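Local coordinates for exopolysaccharide biosynthesis protein (Pantoea stewartii subsp. stewartii DC283, PDB 6TGF), which probably hydrolyses exopolysaccharide of the bacterial biofilm, as a glycan-modifying enzyme with a tailspike-like parallel beta-helix fold, at residues N66-K70 and L132-N136; E203-Q209 and G223-V229. One frame throughout, in Å; residues are numbered along the deposited sequence.

Interaction 1. Residues N66-K70 and L132-N136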
loop_
_atom_site.group_PDB
_atom_site.type_symbol
_atom_site.label_atom_id
_atom_site.label_comp_id
_atom_site.label_asym_id
_atom_site.label_seq_id
_atom_site.Cartn_x
_atom_site.Cartn_y
_atom_site.Cartn_z
ATOM N N ASN B 66 57.983 -29.066 6.346
ATOM C CA ASN B 66 58.298 -30.346 5.654
ATOM C C ASN B 66 59.095 -30.110 4.365
ATOM O O ASN B 66 60.088 -30.840 4.168
ATOM C CB ASN B 66 57.029 -31.158 5.380
ATOM C CG ASN B 66 56.332 -31.600 6.651
ATOM O OD1 ASN B 66 56.981 -31.910 7.648
ATOM N ND2 ASN B 66 55.010 -31.635 6.624
ATOM N N PHE B 67 58.686 -29.157 3.520
ATOM C CA PHE B 67 59.222 -28.979 2.142
ATOM C C PHE B 67 60.749 -28.849 2.172
ATOM O O PHE B 67 61.280 -28.036 2.958
ATOM C CB PHE B 67 58.626 -27.757 1.438
ATOM C CG PHE B 67 59.157 -27.547 0.041
ATOM C CD1 PHE B 67 60.301 -26.795 -0.178
ATOM C CD2 PHE B 67 58.534 -28.124 -1.054
ATOM C CE1 PHE B 67 60.798 -26.615 -1.459
ATOM C CE2 PHE B 67 59.032 -27.940 -2.335
ATOM C CZ PHE B 67 60.162 -27.186 -2.535
ATOM N N GLN B 68 61.423 -29.638 1.329
ATOM C CA GLN B 68 62.863 -29.506 0.984
ATOM C C GLN B 68 62.989 -29.489 -0.542
ATOM O O GLN B 68 62.326 -30.320 -1.193
ATOM C CB GLN B 68 63.673 -30.651 1.593
ATOM C CG GLN B 68 63.940 -30.477 3.080
ATOM C CD GLN B 68 64.420 -31.749 3.733
ATOM O OE1 GLN B 68 65.581 -31.873 4.112
ATOM N NE2 GLN B 68 63.521 -32.711 3.863
ATOM N N GLY B 69 63.794 -28.576 -1.091
ATOM C CA GLY B 69 63.951 -28.430 -2.549
ATOM C C GLY B 69 64.889 -27.303 -2.939
ATOM O O GLY B 69 65.749 -26.932 -2.117
ATOM N N LYS B 70 64.723 -26.791 -4.162
ATOM C CA LYS B 70 65.640 -25.819 -4.815
ATOM C C LYS B 70 64.822 -24.736 -5.527
ATOM O O LYS B 70 63.905 -25.099 -6.287
ATOM C CB LYS B 70 66.550 -26.541 -5.813
ATOM C CG LYS B 70 67.248 -27.790 -5.284
ATOM C CD LYS B 70 68.718 -27.853 -5.632
ATOM C CE LYS B 70 69.262 -29.263 -5.694
ATOM N NZ LYS B 70 70.712 -29.266 -5.999
ATOM N N LEU B 132 60.549 -23.784 -8.962
ATOM C CA LEU B 132 60.705 -24.513 -7.677
ATOM C C LEU B 132 60.640 -26.019 -7.949
ATOM O O LEU B 132 59.641 -26.471 -8.544
ATOM C CB LEU B 132 59.600 -24.077 -6.710
ATOM C CG LEU B 132 59.651 -24.700 -5.315
ATOM C CD1 LEU B 132 60.907 -24.282 -4.567
ATOM C CD2 LEU B 132 58.414 -24.326 -4.516
ATOM N N GLU B 133 61.686 -26.750 -7.545
ATOM C CA GLU B 133 61.721 -28.235 -7.488
ATOM C C GLU B 133 61.781 -28.666 -6.020
ATOM O O GLU B 133 62.314 -27.889 -5.203
ATOM C CB GLU B 133 62.941 -28.792 -8.224
ATOM C CG GLU B 133 62.882 -28.629 -9.731
ATOM C CD GLU B 133 63.977 -29.360 -10.490
ATOM O OE1 GLU B 133 64.997 -29.713 -9.865
ATOM O OE2 GLU B 133 63.805 -29.579 -11.707
ATOM N N ASP B 134 61.259 -29.855 -5.708
ATOM C CA ASP B 134 61.463 -30.531 -4.398
ATOM C C ASP B 134 62.829 -31.228 -4.444
ATOM O O ASP B 134 63.458 -31.215 -5.522
ATOM C CB ASP B 134 60.304 -31.475 -4.055
ATOM C CG ASP B 134 60.177 -32.699 -4.947
ATOM O OD1 ASP B 134 60.967 -32.820 -5.905
ATOM O OD2 ASP B 134 59.282 -33.525 -4.675
ATOM N N SER B 135 63.266 -31.811 -3.325
ATOM C CA SER B 135 64.586 -32.482 -3.178
ATOM C C SER B 135 64.687 -33.692 -4.120
ATOM O O SER B 135 65.823 -34.130 -4.382
ATOM C CB SER B 135 64.840 -32.873 -1.742
ATOM O OG SER B 135 63.941 -33.889 -1.321
ATOM N N ASN B 136 63.549 -34.205 -4.608
ATOM C CA ASN B 136 63.463 -35.354 -5.553
ATOM C C ASN B 136 63.763 -34.909 -6.992
ATOM O O ASN B 136 64.216 -35.763 -7.777
ATOM C CB ASN B 136 62.090 -36.031 -5.505
ATOM C CG ASN B 136 61.899 -36.917 -4.293
ATOM O OD1 ASN B 136 62.862 -37.287 -3.624
ATOM N ND2 ASN B 136 60.656 -37.270 -4.009
#
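The F67 ring meets segment 132-136 with its outer end. CZ carries most of the touch, 3.6 Å from L132 CD1 and 3.5 Å from E133 O. L132 CD1, E133 O and D134 CA all approach the F67 ring obliquely. The F63 ring also stacks on F67. F67 has CG anti to its N (chi1 180°), which carries the ring across to L132. The two side chains come from opposite directions, and V140 and L107 touch both. D134 CB reaches F67 CE2 (4.1 Å), the side chains crossing at about a right angle; the carboxylate, its plane 34° from the ring, leads away. D134 OD1 accepts a hydrogen bond from Q138 N.

The K70-E133 pairing joins the two central strands of a four-stranded antiparallel sheet in the head-binding region. K70 N gives to E133 O at 2.8 Å, and E133 N to K70 O at 3.0 Å. In the next pair along, G69 and D134 are non-hydrogen-bonded, their CA atoms 3.7 Å apart. The S135 N to Q68 O bond is weak. R81 engages the E133 acid and K70 NZ stays 6.9 Å from E133 OE1, so the backbone bonds carry the polar part of the contact.

Interaction 2. Residues E203-Q209 and G223-V229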
loop_
_atom_site.group_PDB
_atom_site.type_symbol
_atom_site.label_atom_id
_atom_site.label_comp_id
_atom_site.label_asym_id
_atom_site.label_seq_id
_atom_site.Cartn_x
_atom_site.Cartn_y
_atom_site.Cartn_z
ATOM N N GLU B 203 38.921 -14.717 -0.380
ATOM C CA GLU B 203 39.943 -15.201 -1.343
ATOM C C GLU B 203 40.425 -14.014 -2.182
ATOM O O GLU B 203 39.570 -13.247 -2.665
ATOM C CB GLU B 203 39.348 -16.301 -2.221
ATOM C CG GLU B 203 40.333 -16.894 -3.212
ATOM C CD GLU B 203 39.913 -18.230 -3.802
ATOM O OE1 GLU B 203 39.191 -18.983 -3.112
ATOM O OE2 GLU B 203 40.309 -18.515 -4.951
ATOM N N PHE B 204 41.743 -13.879 -2.344
ATOM C CA PHE B 204 42.398 -12.746 -3.048
ATOM C C PHE B 204 43.355 -13.284 -4.115
ATOM O O PHE B 204 44.016 -14.313 -3.881
ATOM C CB PHE B 204 43.106 -11.841 -2.037
ATOM C CG PHE B 204 42.168 -11.006 -1.205
ATOM C CD1 PHE B 204 41.501 -11.556 -0.122
ATOM C CD2 PHE B 204 41.939 -9.674 -1.515
ATOM C CE1 PHE B 204 40.629 -10.792 0.637
ATOM C CE2 PHE B 204 41.067 -8.911 -0.754
ATOM C CZ PHE B 204 40.415 -9.471 0.319
ATOM N N VAL B 205 43.415 -12.585 -5.253
ATOM C CA VAL B 205 44.268 -12.922 -6.431
ATOM C C VAL B 205 45.271 -11.777 -6.619
ATOM O O VAL B 205 44.834 -10.616 -6.717
ATOM C CB VAL B 205 43.411 -13.197 -7.686
ATOM C CG1 VAL B 205 42.484 -12.047 -8.044
ATOM C CG2 VAL B 205 44.258 -13.576 -8.885
ATOM N N GLY B 206 46.569 -12.098 -6.619
ATOM C CA GLY B 206 47.671 -11.116 -6.595
ATOM C C GLY B 206 47.973 -10.554 -7.974
ATOM O O GLY B 206 47.680 -11.240 -8.975
ATOM N N SER B 207 48.546 -9.348 -8.021
ATOM C CA SER B 207 48.963 -8.651 -9.266
ATOM C C SER B 207 50.097 -7.664 -8.968
ATOM O O SER B 207 50.143 -7.137 -7.838
ATOM C CB SER B 207 47.793 -7.954 -9.910
ATOM O OG SER B 207 48.168 -7.378 -11.152
ATOM N N PHE B 208 50.974 -7.441 -9.951
ATOM C CA PHE B 208 52.045 -6.409 -9.936
ATOM C C PHE B 208 51.599 -5.192 -10.754
ATOM O O PHE B 208 52.325 -4.181 -10.757
ATOM C CB PHE B 208 53.357 -6.994 -10.464
ATOM C CG PHE B 208 53.805 -8.244 -9.751
ATOM C CD1 PHE B 208 54.284 -8.185 -8.452
ATOM C CD2 PHE B 208 53.734 -9.482 -10.373
ATOM C CE1 PHE B 208 54.688 -9.337 -7.792
ATOM C CE2 PHE B 208 54.142 -10.631 -9.713
ATOM C CZ PHE B 208 54.617 -10.557 -8.424
ATOM N N GLN B 209 50.443 -5.290 -11.423
ATOM C CA GLN B 209 49.787 -4.163 -12.141
ATOM C C GLN B 209 49.383 -3.107 -11.116
ATOM O O GLN B 209 48.932 -3.451 -10.025
ATOM C CB GLN B 209 48.567 -4.649 -12.928
ATOM C CG GLN B 209 48.906 -5.600 -14.069
ATOM C CD GLN B 209 49.756 -4.944 -15.130
ATOM O OE1 GLN B 209 50.836 -5.423 -15.470
ATOM N NE2 GLN B 209 49.278 -3.826 -15.653
ATOM N N GLY B 223 54.494 -1.847 -5.038
ATOM C CA GLY B 223 54.668 -2.410 -6.391
ATOM C C GLY B 223 53.829 -3.657 -6.618
ATOM O O GLY B 223 54.184 -4.449 -7.512
ATOM N N PHE B 224 52.749 -3.824 -5.850
ATOM C CA PHE B 224 51.798 -4.960 -5.970
ATOM C C PHE B 224 50.484 -4.618 -5.260
ATOM O O PHE B 224 50.430 -3.620 -4.512
ATOM C CB PHE B 224 52.397 -6.237 -5.375
ATOM C CG PHE B 224 52.594 -6.201 -3.880
ATOM C CD1 PHE B 224 51.563 -6.543 -3.018
ATOM C CD2 PHE B 224 53.810 -5.820 -3.335
ATOM C CE1 PHE B 224 51.745 -6.507 -1.644
ATOM C CE2 PHE B 224 53.990 -5.784 -1.961
ATOM C CZ PHE B 224 52.959 -6.129 -1.119
ATOM N N HIS B 225 49.461 -5.446 -5.489
ATOM C CA HIS B 225 48.145 -5.379 -4.803
ATOM C C HIS B 225 47.472 -6.753 -4.842
ATOM O O HIS B 225 47.935 -7.626 -5.605
ATOM C CB HIS B 225 47.266 -4.279 -5.418
ATOM C CG HIS B 225 46.613 -4.659 -6.705
ATOM N ND1 HIS B 225 47.205 -4.427 -7.931
ATOM C CD2 HIS B 225 45.421 -5.239 -6.965
ATOM C CE1 HIS B 225 46.407 -4.852 -8.889
ATOM N NE2 HIS B 225 45.307 -5.357 -8.323
ATOM N N TRP B 226 46.430 -6.921 -4.024
ATOM C CA TRP B 226 45.542 -8.110 -3.991
ATOM C C TRP B 226 44.109 -7.658 -4.282
ATOM O O TRP B 226 43.649 -6.708 -3.623
ATOM C CB TRP B 226 45.642 -8.820 -2.636
ATOM C CG TRP B 226 47.015 -9.318 -2.309
ATOM C CD1 TRP B 226 47.997 -8.634 -1.657
ATOM C CD2 TRP B 226 47.561 -10.615 -2.611
ATOM N NE1 TRP B 226 49.115 -9.413 -1.534
ATOM C CE2 TRP B 226 48.879 -10.632 -2.108
ATOM C CE3 TRP B 226 47.070 -11.757 -3.255
ATOM C CZ2 TRP B 226 49.708 -11.747 -2.230
ATOM C CZ3 TRP B 226 47.890 -12.858 -3.374
ATOM C CH2 TRP B 226 49.191 -12.851 -2.868
ATOM N N ARG B 227 43.446 -8.308 -5.242
ATOM C CA ARG B 227 42.041 -8.023 -5.635
ATOM C C ARG B 227 41.143 -9.115 -5.045
ATOM O O ARG B 227 41.419 -10.305 -5.294
ATOM C CB ARG B 227 41.926 -7.926 -7.160
ATOM C CG ARG B 227 40.503 -7.795 -7.688
ATOM C CD ARG B 227 40.417 -7.165 -9.073
ATOM N NE ARG B 227 41.707 -7.122 -9.761
ATOM C CZ ARG B 227 42.351 -6.018 -10.156
ATOM N NH1 ARG B 227 41.828 -4.816 -9.968
ATOM N NH2 ARG B 227 43.524 -6.125 -10.759
ATOM N N ARG B 228 40.128 -8.716 -4.274
ATOM C CA ARG B 228 39.126 -9.626 -3.660
ATOM C C ARG B 228 38.363 -10.344 -4.778
ATOM O O ARG B 228 37.970 -9.669 -5.753
ATOM C CB ARG B 228 38.162 -8.840 -2.767
ATOM C CG ARG B 228 37.204 -9.714 -1.971
ATOM C CD ARG B 228 36.267 -8.909 -1.093
ATOM N NE ARG B 228 36.283 -9.425 0.269
ATOM C CZ ARG B 228 36.935 -8.880 1.293
ATOM N NH1 ARG B 228 37.627 -7.761 1.147
ATOM N NH2 ARG B 228 36.881 -9.454 2.480
ATOM N N VAL B 229 38.177 -11.661 -4.645
ATOM C CA VAL B 229 37.315 -12.479 -5.549
ATOM C C VAL B 229 35.866 -12.290 -5.090
ATOM O O VAL B 229 35.507 -12.831 -4.024
ATOM C CB VAL B 229 37.726 -13.964 -5.562
ATOM C CG1 VAL B 229 36.838 -14.787 -6.485
ATOM C CG2 VAL B 229 39.189 -14.143 -5.941
#
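A two-stranded antiparallel pairing, 202-207 with 224-228, lies within a five-stranded mixed sheet. It precedes the parallel beta-helix in the chain. The strands' N-to-C directions differ by 146°. V205 pairs with R227 and S207 with H225, each through two backbone bonds; R227 N to V205 O is almost straight. V229 N to E203 O (2.9 Å) adds a further bond at one end.

F204, W226 and R228 share one face of the sheet. CA of R228 sits over a face of the F204 ring. Farther out, F204 CZ lies over a face of the R228 guanidinium, 3.4 Å from NH1. The two planes are 70° apart, so this is no parallel stack. R228 NH2 is held by D240 and G200 O, which limits how the group can turn. W226 lays one face of its indole on G206, whose CA lies 3.3 Å above the indole plane, offset toward the rim. W226 NE1 donates to T179 O.

On the other face, S207 and H225 meet, CB to CE1 at 3.5 Å. S207 OG accepts from Q209 N in an ST turn and also bonds E184. H225 CG stands between its N and carbonyl carbon (chi1 79°), bringing the imidazole edge to Q209. There H225 ND1 gives a weak bond to Q209 O at 2.9 Å.

Interactions 1 and 2 follow each other along the chain; interaction 1 is complete in sequence before interaction 2 begins. Their centres are 27 Å apart and their nearest atoms about 15 Å, so they do not touch. Both lie on the same side of the chain's centre; their centres are about 68 Å and 45 Å from it. Each joins neighbouring antiparallel strands, but in separate sheets. Interaction 1 belongs to the head-binding region, and interaction 2 to a sheet nearer the beta-helix. Each has a small molecule nearby, probably from crystallisation: tetraethylene glycol about 3 Å from the L132 side chain, and ethanediol about 5 Å from that of R228. They do not by themselves establish a glycan site.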